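Local atomic coordinates of heme-binding protein A (Haemophilus parasuis 29755, PDB entry 3TPA), a protein that probably binds glutathione as the solute-binding component of an uptake system, belonging to the family 5 extracellular solute-binding proteins although it is named for heme. Residues Q38-L43 with F161-S166; V78-N83 with Q185-G190; S87-L92 with S166-D171; D96-F101 with K132-V137. The protein carries 1 engineered substitution. One frame throughout, in Å; residues are numbered along the deposited sequence.

Contact 1. Residues Q38-L43 with F161-S166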
loop_
_atom_site.group_PDB
_atom_site.type_symbol
_atom_site.label_atom_id
_atom_site.label_comp_id
_atom_site.label_asym_id
_atom_site.label_seq_id
_atom_site.Cartn_x
_atom_site.Cartn_y
_atom_site.Cartn_z
ATOM N N GLN A 38 -2.454 1.929 16.405
ATOM C CA GLN A 38 -3.104 1.908 17.722
ATOM C C GLN A 38 -2.741 3.114 18.591
ATOM O O GLN A 38 -3.564 3.605 19.367
ATOM C CB GLN A 38 -2.705 0.649 18.506
ATOM C CG GLN A 38 -2.598 -0.657 17.709
ATOM C CD GLN A 38 -3.838 -1.015 16.886
ATOM O OE1 GLN A 38 -4.963 -0.641 17.200
ATOM N NE2 GLN A 38 -3.616 -1.756 15.820
ATOM N N VAL A 39 -1.491 3.558 18.480
ATOM C CA VAL A 39 -0.894 4.496 19.434
ATOM C C VAL A 39 -0.873 5.970 18.955
ATOM O O VAL A 39 -0.868 6.888 19.774
ATOM C CB VAL A 39 0.541 4.046 19.774
ATOM C CG1 VAL A 39 1.212 5.012 20.754
ATOM C CG2 VAL A 39 0.523 2.607 20.335
ATOM N N TYR A 40 -0.870 6.188 17.642
ATOM C CA TYR A 40 -0.723 7.536 17.069
ATOM C C TYR A 40 -1.951 7.988 16.267
ATOM O O TYR A 40 -2.860 7.199 16.019
ATOM C CB TYR A 40 0.493 7.564 16.138
ATOM C CG TYR A 40 1.837 7.424 16.837
ATOM C CD1 TYR A 40 2.467 8.533 17.371
ATOM C CD2 TYR A 40 2.488 6.196 16.929
ATOM C CE1 TYR A 40 3.694 8.437 17.994
ATOM C CE2 TYR A 40 3.735 6.088 17.560
ATOM C CZ TYR A 40 4.328 7.226 18.091
ATOM O OH TYR A 40 5.559 7.182 18.726
ATOM N N ASN A 41 -1.949 9.266 15.866
ATOM C CA ASN A 41 -2.895 9.821 14.891
ATOM C C ASN A 41 -2.149 10.561 13.821
ATOM O O ASN A 41 -0.974 10.869 13.995
ATOM C CB ASN A 41 -3.862 10.805 15.544
ATOM C CG ASN A 41 -4.905 10.112 16.388
ATOM O OD1 ASN A 41 -4.955 10.276 17.607
ATOM N ND2 ASN A 41 -5.736 9.312 15.740
ATOM N N ARG A 42 -2.843 10.853 12.720
ATOM C CA ARG A 42 -2.310 11.682 11.643
ATOM C C ARG A 42 -3.154 12.941 11.529
ATOM O O ARG A 42 -4.207 13.029 12.137
ATOM C CB ARG A 42 -2.362 10.922 10.309
ATOM C CG ARG A 42 -1.199 9.954 10.052
ATOM C CD ARG A 42 -1.067 8.846 11.099
ATOM N NE ARG A 42 -2.275 8.037 11.185
ATOM C CZ ARG A 42 -2.499 7.152 12.146
ATOM N NH1 ARG A 42 -1.586 6.973 13.080
ATOM N NH2 ARG A 42 -3.626 6.454 12.175
ATOM N N LEU A 43 -2.691 13.913 10.739
ATOM C CA LEU A 43 -3.418 15.167 10.534
ATOM C C LEU A 43 -4.834 14.889 10.031
ATOM O O LEU A 43 -5.814 15.378 10.606
ATOM C CB LEU A 43 -2.661 16.091 9.573
ATOM C CG LEU A 43 -1.485 16.863 10.192
ATOM C CD1 LEU A 43 -0.666 17.562 9.125
ATOM C CD2 LEU A 43 -2.004 17.875 11.227
ATOM N N PHE A 161 3.400 6.741 8.264
ATOM C CA PHE A 161 4.714 7.358 8.473
ATOM C C PHE A 161 4.620 8.830 8.903
ATOM O O PHE A 161 5.573 9.403 9.449
ATOM C CB PHE A 161 5.602 7.213 7.215
ATOM C CG PHE A 161 5.297 8.199 6.085
ATOM C CD1 PHE A 161 6.146 9.277 5.833
ATOM C CD2 PHE A 161 4.217 8.003 5.238
ATOM C CE1 PHE A 161 5.910 10.139 4.787
ATOM C CE2 PHE A 161 3.964 8.879 4.174
ATOM C CZ PHE A 161 4.807 9.945 3.948
ATOM N N LEU A 162 3.463 9.436 8.675
ATOM C CA LEU A 162 3.261 10.831 9.096
ATOM C C LEU A 162 2.455 10.951 10.396
ATOM O O LEU A 162 1.787 11.948 10.642
ATOM C CB LEU A 162 2.687 11.680 7.941
ATOM C CG LEU A 162 3.708 11.857 6.809
ATOM C CD1 LEU A 162 3.102 12.604 5.607
ATOM C CD2 LEU A 162 4.976 12.604 7.290
ATOM N N SER A 163 2.542 9.922 11.232
ATOM C CA SER A 163 1.996 9.974 12.585
ATOM C C SER A 163 2.642 11.119 13.341
ATOM O O SER A 163 3.820 11.419 13.138
ATOM C CB SER A 163 2.290 8.678 13.324
ATOM O OG SER A 163 1.533 7.611 12.789
ATOM N N ILE A 164 1.874 11.758 14.216
ATOM C CA ILE A 164 2.386 12.920 14.931
ATOM C C ILE A 164 2.922 12.503 16.298
ATOM O O ILE A 164 2.178 11.973 17.135
ATOM C CB ILE A 164 1.302 14.002 15.080
ATOM C CG1 ILE A 164 0.760 14.421 13.704
ATOM C CG2 ILE A 164 1.833 15.205 15.849
ATOM C CD1 ILE A 164 1.814 14.912 12.738
ATOM N N TYR A 165 4.224 12.721 16.484
ATOM C CA TYR A 165 4.922 12.484 17.738
ATOM C C TYR A 165 4.865 13.720 18.643
ATOM O O TYR A 165 4.468 14.807 18.228
ATOM C CB TYR A 165 6.399 12.227 17.459
ATOM C CG TYR A 165 6.724 10.951 16.708
ATOM C CD1 TYR A 165 7.470 9.932 17.315
ATOM C CD2 TYR A 165 6.294 10.761 15.398
ATOM C CE1 TYR A 165 7.784 8.754 16.619
ATOM C CE2 TYR A 165 6.599 9.608 14.708
ATOM C CZ TYR A 165 7.343 8.606 15.316
ATOM O OH TYR A 165 7.634 7.460 14.603
ATOM N N SER A 166 5.295 13.542 19.886
ATOM C CA SER A 166 5.287 14.620 20.852
ATOM C C SER A 166 6.661 15.274 20.881
ATOM O O SER A 166 7.644 14.623 21.189
ATOM C CB SER A 166 4.974 14.078 22.242
ATOM O OG SER A 166 5.317 15.041 23.230
HETATM O O HOH W 1 -0.274 10.938 17.507
HETATM O O HOH W 2 -0.310 13.437 9.356
#
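Tyr-40 lies against Ser-163, Ile-164 and Tyr-165, and its atoms meet these residues in turn from CB to OH. Its CB is 3.5 Å from Ser-163 OG, and CG rests near Ser-163 CB. CG stands anti to the carbonyl carbon (chi1 -68°), a setting that carries the ring along the 163-165 backbone. CD1 meets Ile-164 O at 3.5 Å, the oxygen lying at the ring edge and in its plane. Farther out, CE1 sits over the centre of the Tyr-165 ring, while the OH at the tip comes to 3.4 Å from Tyr-165 CE1. With planes inclined at 42°, the two tyrosines are neither stacked nor edge-to-face.

Backbone and waters fix the register. Ile-164 N gives a hydrogen bond of 3.0 Å to Asn-41 O, nearly straight at 159°. Water 1 joins Asn-41 N to Ile-164 O, and water 2 joins Leu-43 N to Leu-162 O, so two further pairs of buried backbone groups are satisfied indirectly. The Arg-42 chain doubles back through bends at chi2 and chi3, bringing NH1 to 3.2 Å from Ser-163 OG, where it donates. That NH1 also binds Ser-36 O, NE pairs with Glu-45, and Ser-163 OG has a further bond to Asp-160 O.

The contact thus joins the chain leaving helix 36-39 to the loop that precedes helix 167-175. Ile-164 and Leu-162 lean on helix 94-105, Asn-41 touches Leu-57 of strand 53-63, and Leu-43 packs on strand 69-74.

Contact 2. Residues V78-N83 with Q185-G190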
loop_
_atom_site.group_PDB
_atom_site.type_symbol
_atom_site.label_atom_id
_atom_site.label_comp_id
_atom_site.label_asym_id
_atom_site.label_seq_id
_atom_site.Cartn_x
_atom_site.Cartn_y
_atom_site.Cartn_z
ATOM N N VAL A 78 -6.159 18.166 22.711
ATOM C CA VAL A 78 -5.779 16.787 22.444
ATOM C C VAL A 78 -4.547 16.476 23.280
ATOM O O VAL A 78 -3.550 17.175 23.194
ATOM C CB VAL A 78 -5.461 16.578 20.936
ATOM C CG1 VAL A 78 -4.958 15.177 20.676
ATOM C CG2 VAL A 78 -6.686 16.883 20.074
ATOM N N LYS A 79 -4.620 15.433 24.096
ATOM C CA LYS A 79 -3.527 15.086 25.000
ATOM C C LYS A 79 -2.687 13.927 24.492
ATOM O O LYS A 79 -3.215 12.965 23.924
ATOM C CB LYS A 79 -4.075 14.712 26.377
ATOM C CG LYS A 79 -4.500 15.902 27.246
ATOM C CD LYS A 79 -5.310 15.426 28.444
ATOM C CE LYS A 79 -5.771 16.584 29.317
ATOM N NZ LYS A 79 -6.637 17.539 28.578
ATOM N N PHE A 80 -1.376 14.027 24.714
ATOM C CA PHE A 80 -0.472 12.911 24.511
ATOM C C PHE A 80 -0.589 11.977 25.706
ATOM O O PHE A 80 -0.955 12.410 26.799
ATOM C CB PHE A 80 0.979 13.400 24.369
ATOM C CG PHE A 80 1.314 13.901 22.983
ATOM C CD1 PHE A 80 1.560 13.009 21.952
ATOM C CD2 PHE A 80 1.370 15.261 22.710
ATOM C CE1 PHE A 80 1.848 13.455 20.674
ATOM C CE2 PHE A 80 1.663 15.724 21.434
ATOM C CZ PHE A 80 1.890 14.831 20.411
ATOM N N HIS A 81 -0.287 10.700 25.494
ATOM C CA HIS A 81 -0.261 9.732 26.587
ATOM C C HIS A 81 0.881 10.088 27.525
ATOM O O HIS A 81 1.769 10.876 27.179
ATOM C CB HIS A 81 0.026 8.327 26.070
ATOM C CG HIS A 81 -0.831 7.900 24.923
ATOM N ND1 HIS A 81 -0.351 7.112 23.900
ATOM C CD2 HIS A 81 -2.135 8.125 24.649
ATOM C CE1 HIS A 81 -1.324 6.880 23.037
ATOM N NE2 HIS A 81 -2.415 7.489 23.464
ATOM N N SER A 82 0.879 9.475 28.699
ATOM C CA SER A 82 2.008 9.610 29.596
ATOM C C SER A 82 2.506 8.232 29.958
ATOM O O SER A 82 1.774 7.241 29.832
ATOM C CB SER A 82 1.628 10.392 30.865
ATOM O OG SER A 82 0.490 9.823 31.485
ATOM N N ASN A 83 3.758 8.161 30.387
ATOM C CA ASN A 83 4.271 6.934 30.975
ATOM C C ASN A 83 5.071 7.314 32.201
ATOM O O ASN A 83 5.025 8.464 32.630
ATOM C CB ASN A 83 5.079 6.110 29.964
ATOM C CG ASN A 83 6.303 6.834 29.451
ATOM O OD1 ASN A 83 6.975 7.546 30.187
ATOM N ND2 ASN A 83 6.601 6.646 28.176
ATOM N N GLN A 185 9.711 3.545 22.919
ATOM C CA GLN A 185 8.618 3.620 23.884
ATOM C C GLN A 185 7.640 4.673 23.395
ATOM O O GLN A 185 7.667 5.821 23.845
ATOM C CB GLN A 185 9.147 3.989 25.272
ATOM C CG GLN A 185 10.397 3.231 25.657
ATOM C CD GLN A 185 10.106 1.805 26.053
ATOM O OE1 GLN A 185 8.980 1.472 26.429
ATOM N NE2 GLN A 185 11.122 0.948 25.973
ATOM N N PRO A 186 6.775 4.283 22.455
ATOM C CA PRO A 186 5.954 5.266 21.734
ATOM C C PRO A 186 4.918 5.963 22.607
ATOM O O PRO A 186 4.284 5.341 23.458
ATOM C CB PRO A 186 5.278 4.427 20.635
ATOM C CG PRO A 186 5.333 2.999 21.154
ATOM C CD PRO A 186 6.614 2.917 21.928
ATOM N N ILE A 187 4.773 7.267 22.383
ATOM C CA ILE A 187 3.798 8.110 23.069
ATOM C C ILE A 187 3.055 8.828 21.963
ATOM O O ILE A 187 3.668 9.483 21.128
ATOM C CB ILE A 187 4.494 9.169 23.956
ATOM C CG1 ILE A 187 4.966 8.559 25.279
ATOM C CG2 ILE A 187 3.586 10.384 24.201
ATOM C CD1 ILE A 187 3.833 8.101 26.184
ATOM N N GLY A 188 1.734 8.716 21.941
ATOM C CA GLY A 188 0.977 9.435 20.943
ATOM C C GLY A 188 -0.334 9.958 21.457
ATOM O O GLY A 188 -0.557 10.048 22.660
ATOM N N THR A 189 -1.207 10.321 20.530
ATOM C CA THR A 189 -2.518 10.822 20.904
ATOM C C THR A 189 -3.579 9.752 20.670
ATOM O O THR A 189 -4.758 9.995 20.901
ATOM C CB THR A 189 -2.891 12.082 20.086
ATOM O OG1 THR A 189 -2.891 11.765 18.685
ATOM C CG2 THR A 189 -1.894 13.207 20.348
ATOM N N GLY A 190 -3.140 8.575 20.214
ATOM C CA GLY A 190 -4.033 7.553 19.699
ATOM C C GLY A 190 -4.918 6.837 20.705
ATOM O O GLY A 190 -4.831 7.067 21.907
HETATM O O HOH W 3 1.718 4.982 24.366
HETATM O O HOH W 4 5.409 4.714 26.196
#
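His-81 holds Gly-188 and Gly-190 through two donors, joining two irregular loops within the family 5 solute-binding fold. The touching parts run at 136° to each other and form no sheet pairing. His-81 N donates to Gly-188 O at 2.9 Å, an N-H...O angle of 152° supporting the bond. The same oxygen lies 3.0 Å above the imidazole plane, over the ring centre, so the carbonyl is roofed by the ring of the residue whose N-H it accepts. At the ring edge, His-81 NE2 donates to Gly-190 O, 2.9 Å away, which lies in the imidazole plane, although the donor is tilted from the carbonyl plane. Gly-190 O also accepts from Asn-208 ND2.

Water 3, 3.0 Å from His-81 ND1, donates to Pro-186 O. That carbonyl receives a second water as well: water 4 accepts from Asn-83 ND2 and donates to Pro-186 O. Asn-83 OD1 accepts from Thr-85 N, two residues further on, and Thr-189 OG1 is bonded to Asn-41 OD1.

Apolar groups fill in between these bonds. Ile-187 CD1 touches His-81 CB and lies 3.7 Å from Asn-83 ND2. Thr-189 CG2 meets Val-78 CG1 and makes a CH-pi contact over one face of Phe-80, 3.9 Å from the ring centroid and 19° off its normal.

Contact 3. Residues S87-L92 with S166-D171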
loop_
_atom_site.group_PDB
_atom_site.type_symbol
_atom_site.label_atom_id
_atom_site.label_comp_id
_atom_site.label_asym_id
_atom_site.label_seq_id
_atom_site.Cartn_x
_atom_site.Cartn_y
_atom_site.Cartn_z
ATOM N N SER A 87 5.279 12.944 31.378
ATOM C CA SER A 87 3.921 13.450 31.517
ATOM C C SER A 87 3.806 14.800 30.809
ATOM O O SER A 87 4.499 15.745 31.166
ATOM C CB SER A 87 3.545 13.591 32.987
ATOM O OG SER A 87 2.140 13.509 33.153
ATOM N N PRO A 88 2.917 14.899 29.809
ATOM C CA PRO A 88 2.857 16.152 29.051
ATOM C C PRO A 88 2.257 17.278 29.887
ATOM O O PRO A 88 1.443 17.023 30.784
ATOM C CB PRO A 88 1.931 15.806 27.887
ATOM C CG PRO A 88 1.003 14.794 28.467
ATOM C CD PRO A 88 1.839 13.971 29.430
ATOM N N THR A 89 2.653 18.513 29.589
ATOM C CA THR A 89 2.117 19.670 30.295
ATOM C C THR A 89 1.246 20.539 29.400
ATOM O O THR A 89 0.593 21.462 29.880
ATOM C CB THR A 89 3.236 20.518 30.910
ATOM O OG1 THR A 89 4.036 21.089 29.872
ATOM C CG2 THR A 89 4.117 19.659 31.807
ATOM N N ARG A 90 1.241 20.248 28.100
ATOM C CA ARG A 90 0.385 20.958 27.157
ATOM C C ARG A 90 -0.220 19.988 26.147
ATOM O O ARG A 90 0.342 18.919 25.898
ATOM C CB ARG A 90 1.189 22.023 26.386
ATOM C CG ARG A 90 2.452 21.480 25.718
ATOM C CD ARG A 90 2.853 22.345 24.541
ATOM N NE ARG A 90 3.978 21.810 23.774
ATOM C CZ ARG A 90 3.853 20.955 22.765
ATOM N NH1 ARG A 90 2.655 20.508 22.415
ATOM N NH2 ARG A 90 4.926 20.542 22.105
ATOM N N PRO A 91 -1.348 20.378 25.527
ATOM C CA PRO A 91 -1.950 19.561 24.469
ATOM C C PRO A 91 -1.127 19.628 23.197
ATOM O O PRO A 91 -0.241 20.478 23.057
ATOM C CB PRO A 91 -3.296 20.247 24.212
ATOM C CG PRO A 91 -3.460 21.250 25.318
ATOM C CD PRO A 91 -2.083 21.634 25.721
ATOM N N LEU A 92 -1.437 18.734 22.273
ATOM C CA LEU A 92 -0.880 18.768 20.936
ATOM C C LEU A 92 -0.936 20.184 20.353
ATOM O O LEU A 92 -1.918 20.900 20.546
ATOM C CB LEU A 92 -1.696 17.808 20.074
ATOM C CG LEU A 92 -1.545 17.566 18.565
ATOM C CD1 LEU A 92 -2.256 18.613 17.769
ATOM C CD2 LEU A 92 -0.108 17.404 18.142
ATOM N N SER A 166 5.295 13.542 19.886
ATOM C CA SER A 166 5.287 14.620 20.852
ATOM C C SER A 166 6.661 15.274 20.881
ATOM O O SER A 166 7.644 14.623 21.189
ATOM C CB SER A 166 4.974 14.078 22.242
ATOM O OG SER A 166 5.317 15.041 23.230
ATOM N N LYS A 167 6.734 16.556 20.558
ATOM C CA LYS A 167 8.011 17.250 20.653
ATOM C C LYS A 167 8.404 17.456 22.112
ATOM O O LYS A 167 9.580 17.445 22.444
ATOM C CB LYS A 167 7.981 18.589 19.902
ATOM C CG LYS A 167 9.322 19.336 19.939
ATOM C CD LYS A 167 9.214 20.685 19.231
ATOM C CE LYS A 167 10.585 21.312 18.984
ATOM N NZ LYS A 167 11.335 21.639 20.217
ATOM N N GLU A 168 7.424 17.636 22.991
ATOM C CA GLU A 168 7.745 17.814 24.411
ATOM C C GLU A 168 8.504 16.586 24.928
ATOM O O GLU A 168 9.554 16.692 25.576
ATOM C CB GLU A 168 6.479 18.079 25.235
ATOM C CG GLU A 168 6.746 18.297 26.717
ATOM C CD GLU A 168 5.576 18.930 27.449
ATOM O OE1 GLU A 168 4.414 18.789 26.999
ATOM O OE2 GLU A 168 5.823 19.577 28.487
ATOM N N TYR A 169 7.972 15.410 24.615
ATOM C CA TYR A 169 8.610 14.143 24.944
ATOM C C TYR A 169 9.978 14.052 24.275
ATOM O O TYR A 169 10.966 13.703 24.913
ATOM C CB TYR A 169 7.702 13.030 24.437
ATOM C CG TYR A 169 8.061 11.591 24.767
ATOM C CD1 TYR A 169 8.556 11.221 26.015
ATOM C CD2 TYR A 169 7.847 10.591 23.818
ATOM C CE1 TYR A 169 8.852 9.863 26.302
ATOM C CE2 TYR A 169 8.121 9.260 24.092
ATOM C CZ TYR A 169 8.627 8.900 25.328
ATOM O OH TYR A 169 8.896 7.565 25.568
ATOM N N ALA A 170 10.035 14.373 22.985
ATOM C CA ALA A 170 11.305 14.336 22.253
ATOM C C ALA A 170 12.332 15.322 22.846
ATOM O O ALA A 170 13.514 14.994 22.995
ATOM C CB ALA A 170 11.078 14.623 20.782
ATOM N N ASP A 171 11.884 16.524 23.189
ATOM C CA ASP A 171 12.776 17.483 23.832
ATOM C C ASP A 171 13.321 16.903 25.130
ATOM O O ASP A 171 14.527 16.956 25.382
ATOM C CB ASP A 171 12.078 18.826 24.099
ATOM C CG ASP A 171 11.853 19.635 22.833
ATOM O OD1 ASP A 171 12.471 19.307 21.810
ATOM O OD2 ASP A 171 11.063 20.601 22.864
HETATM O O HOH W 5 6.318 17.489 30.308
HETATM O O HOH W 6 2.793 17.956 25.080
#
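Glu-168 OE2 accepts from Thr-89 OG1 at 2.7 Å, through the syn lone pair of OE2. The other oxygen, Glu-168 OE1, takes Thr-89 N at 3.1 Å, a bond with an N-H...O angle of 166° that arrives from above the carboxylate plane. Both oxygens are therefore held by one residue of the 87-92 loop. Two waters extend the grip: water 6 donates to Glu-168 OE1 (2.6 Å) and to Arg-90 O, and water 5 bridges Ser-87 O to Glu-168 OE2, weakly at the latter.

The glutamate gets there by an extended chain, CG anti to the backbone N (chi1 -179°), that reaches straight out from the first turn of helix 167-175. That turn is started by Ser-166 as N-cap, its OG accepting from Tyr-169 N. Arg-90 runs antiparallel alongside Glu-168 with its guanidinium nearly parallel to the carboxylate, and Arg-90 CG lies 3.6 Å from Glu-168 OE1. Since no N-H of the guanidinium is aimed at Glu-168 OE1, which is 4.4 Å from Arg-90 NE, this is charge proximity and not a salt bridge; Arg-90 NH1 instead pairs with Asp-96.

Donors on both oxygens and the nearby Arg-90 would tend to favour the ionised carboxylate at this surface contact.

Contact 4. Residues D96-F101 with K132-V137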
loop_
_atom_site.group_PDB
_atom_site.type_symbol
_atom_site.label_atom_id
_atom_site.label_comp_id
_atom_site.label_asym_id
_atom_site.label_seq_id
_atom_site.Cartn_x
_atom_site.Cartn_y
_atom_site.Cartn_z
ATOM N N ASP A 96 4.514 20.087 17.495
ATOM C CA ASP A 96 4.573 18.627 17.379
ATOM C C ASP A 96 4.472 18.183 15.912
ATOM O O ASP A 96 5.183 17.287 15.467
ATOM C CB ASP A 96 3.468 17.976 18.210
ATOM C CG ASP A 96 3.500 18.409 19.668
ATOM O OD1 ASP A 96 4.576 18.305 20.296
ATOM O OD2 ASP A 96 2.446 18.855 20.184
ATOM N N VAL A 97 3.589 18.823 15.159
ATOM C CA VAL A 97 3.455 18.513 13.731
ATOM C C VAL A 97 4.736 18.847 12.955
ATOM O O VAL A 97 5.235 18.042 12.153
ATOM C CB VAL A 97 2.235 19.257 13.101
ATOM C CG1 VAL A 97 2.085 18.893 11.623
ATOM C CG2 VAL A 97 0.953 18.920 13.865
ATOM N N VAL A 98 5.272 20.040 13.198
ATOM C CA VAL A 98 6.482 20.484 12.505
ATOM C C VAL A 98 7.638 19.554 12.845
ATOM O O VAL A 98 8.380 19.128 11.968
ATOM C CB VAL A 98 6.838 21.958 12.843
ATOM C CG1 VAL A 98 8.155 22.384 12.184
ATOM C CG2 VAL A 98 5.709 22.882 12.408
ATOM N N PHE A 99 7.779 19.225 14.120
ATOM C CA PHE A 99 8.779 18.235 14.535
ATOM C C PHE A 99 8.665 16.917 13.737
ATOM O O PHE A 99 9.669 16.369 13.250
ATOM C CB PHE A 99 8.649 17.942 16.046
ATOM C CG PHE A 99 9.548 16.837 16.529
ATOM C CD1 PHE A 99 10.815 17.118 17.015
ATOM C CD2 PHE A 99 9.126 15.509 16.486
ATOM C CE1 PHE A 99 11.641 16.107 17.453
ATOM C CE2 PHE A 99 9.946 14.485 16.927
ATOM C CZ PHE A 99 11.208 14.782 17.408
ATOM N N SER A 100 7.442 16.406 13.606
ATOM C CA SER A 100 7.249 15.074 13.032
ATOM C C SER A 100 7.615 15.041 11.544
ATOM O O SER A 100 8.210 14.083 11.065
ATOM C CB SER A 100 5.808 14.616 13.248
ATOM O OG SER A 100 5.487 14.667 14.632
ATOM N N PHE A 101 7.266 16.107 10.827
ATOM C CA PHE A 101 7.644 16.255 9.424
ATOM C C PHE A 101 9.130 16.530 9.281
ATOM O O PHE A 101 9.813 15.916 8.454
ATOM C CB PHE A 101 6.851 17.397 8.769
ATOM C CG PHE A 101 5.491 16.983 8.284
ATOM C CD1 PHE A 101 5.257 16.785 6.937
ATOM C CD2 PHE A 101 4.460 16.742 9.183
ATOM C CE1 PHE A 101 4.010 16.402 6.491
ATOM C CE2 PHE A 101 3.215 16.351 8.739
ATOM C CZ PHE A 101 2.988 16.176 7.400
ATOM N N LYS A 132 7.758 21.517 -0.168
ATOM C CA LYS A 132 8.627 22.677 -0.092
ATOM C C LYS A 132 8.880 23.067 1.358
ATOM O O LYS A 132 10.011 23.356 1.742
ATOM C CB LYS A 132 8.071 23.872 -0.868
ATOM C CG LYS A 132 8.890 25.152 -0.672
ATOM C CD LYS A 132 8.339 26.314 -1.503
ATOM C CE LYS A 132 9.110 26.492 -2.804
ATOM N NZ LYS A 132 8.467 27.492 -3.702
ATOM N N SER A 133 7.827 23.078 2.167
ATOM C CA SER A 133 7.989 23.544 3.535
ATOM C C SER A 133 6.808 23.214 4.432
ATOM O O SER A 133 5.675 23.086 3.978
ATOM C CB SER A 133 8.253 25.059 3.548
ATOM O OG SER A 133 7.107 25.767 3.117
ATOM N N VAL A 134 7.111 23.065 5.718
ATOM C CA VAL A 134 6.133 22.812 6.768
ATOM C C VAL A 134 6.388 23.838 7.864
ATOM O O VAL A 134 7.408 23.769 8.558
ATOM C CB VAL A 134 6.305 21.414 7.361
ATOM C CG1 VAL A 134 5.282 21.165 8.484
ATOM C CG2 VAL A 134 6.167 20.357 6.274
ATOM N N GLU A 135 5.463 24.780 8.023
ATOM C CA GLU A 135 5.674 25.907 8.923
ATOM C C GLU A 135 4.542 26.056 9.918
ATOM O O GLU A 135 3.381 25.817 9.596
ATOM C CB GLU A 135 5.739 27.217 8.132
ATOM C CG GLU A 135 6.504 27.145 6.843
ATOM C CD GLU A 135 6.379 28.425 6.050
ATOM O OE1 GLU A 135 5.392 28.574 5.303
ATOM O OE2 GLU A 135 7.258 29.292 6.187
ATOM N N LYS A 136 4.897 26.515 11.111
ATOM C CA LYS A 136 3.931 26.914 12.118
ATOM C C LYS A 136 3.438 28.312 11.812
ATOM O O LYS A 136 4.230 29.242 11.719
ATOM C CB LYS A 136 4.582 26.901 13.509
ATOM C CG LYS A 136 3.681 27.430 14.622
ATOM C CD LYS A 136 4.187 27.031 16.010
ATOM C CE LYS A 136 5.074 28.085 16.621
ATOM N NZ LYS A 136 5.517 27.687 17.977
ATOM N N VAL A 137 2.129 28.460 11.645
ATOM C CA VAL A 137 1.529 29.773 11.481
ATOM C C VAL A 137 1.170 30.359 12.839
ATOM O O VAL A 137 1.412 31.544 13.099
ATOM C CB VAL A 137 0.279 29.732 10.625
ATOM C CG1 VAL A 137 -0.393 31.101 10.635
ATOM C CG2 VAL A 137 0.637 29.322 9.205
#
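Phe-101 lays its CB and the adjoining side of its ring on Val-134, in a helix-on-sheet packing of helix 94-105 against an antiparallel five-stranded sheet. The closest pair is Phe-101 CD1 with Val-134 CG2, at 3.7 Å. The two side chains cross at about a right angle, and the methyl comes in obliquely, over neither the face nor the edge of the ring. CG1, the other branch of Val-134, reaches Phe-101 CB at 4.1 Å, so the valine touches the phenylalanine with both methyls.

The axes of the short segments 96-101 and 132-136 approach to 8.2 Å at 157°, close to antiparallel. No hydrogen bond links the segments, and the contact is one of apolar packing. Val-98, three residues before Phe-101 on the helix, supplies the second point of touch. Its CG1 lies 4.0 Å from Val-134 O, and its CG2 lies 3.9 Å from Lys-136 N, so this valine meets strand backbone more closely than side chain.

Strand 131-136 is the outermost strand of the sheet at this end, with a classic beta bulge where Lys-132 and Ser-133 both face Thr-145. Lys-136 NZ forms a salt bridge with Asp-95, tying the C-terminal part of the strand to the start of the helix. Away from the strand, Ser-100 OG donates to Asp-96 O at 2.8 Å, and Ser-100 N reaches that same oxygen from the opposite face of its carbonyl plane.

Overall arrangement
All four contacts lie on one side of the chain's centre, with centres from about 9 Å (contacts 2 and 3) to about 19 Å apart (contacts 2 and 4). Along the chain contact 4 is innermost, contact 3 encloses it and contact 2 encloses both, while contact 1 crosses contacts 2 and 3 and also encloses contact 4. Helix 94-105 is the common element: Asp-96 takes Arg-90 NH1 and Lys-167 N of contact 3, Phe-80 of contact 2 packs on Asp-96, and Ser-100 OG bonds Tyr-165 N of contact 1. Asn-41 with Thr-189 joins contacts 1 and 2. Loops distant in sequence are thus gathered round one helix beside the antiparallel sheet, making this region one connected unit.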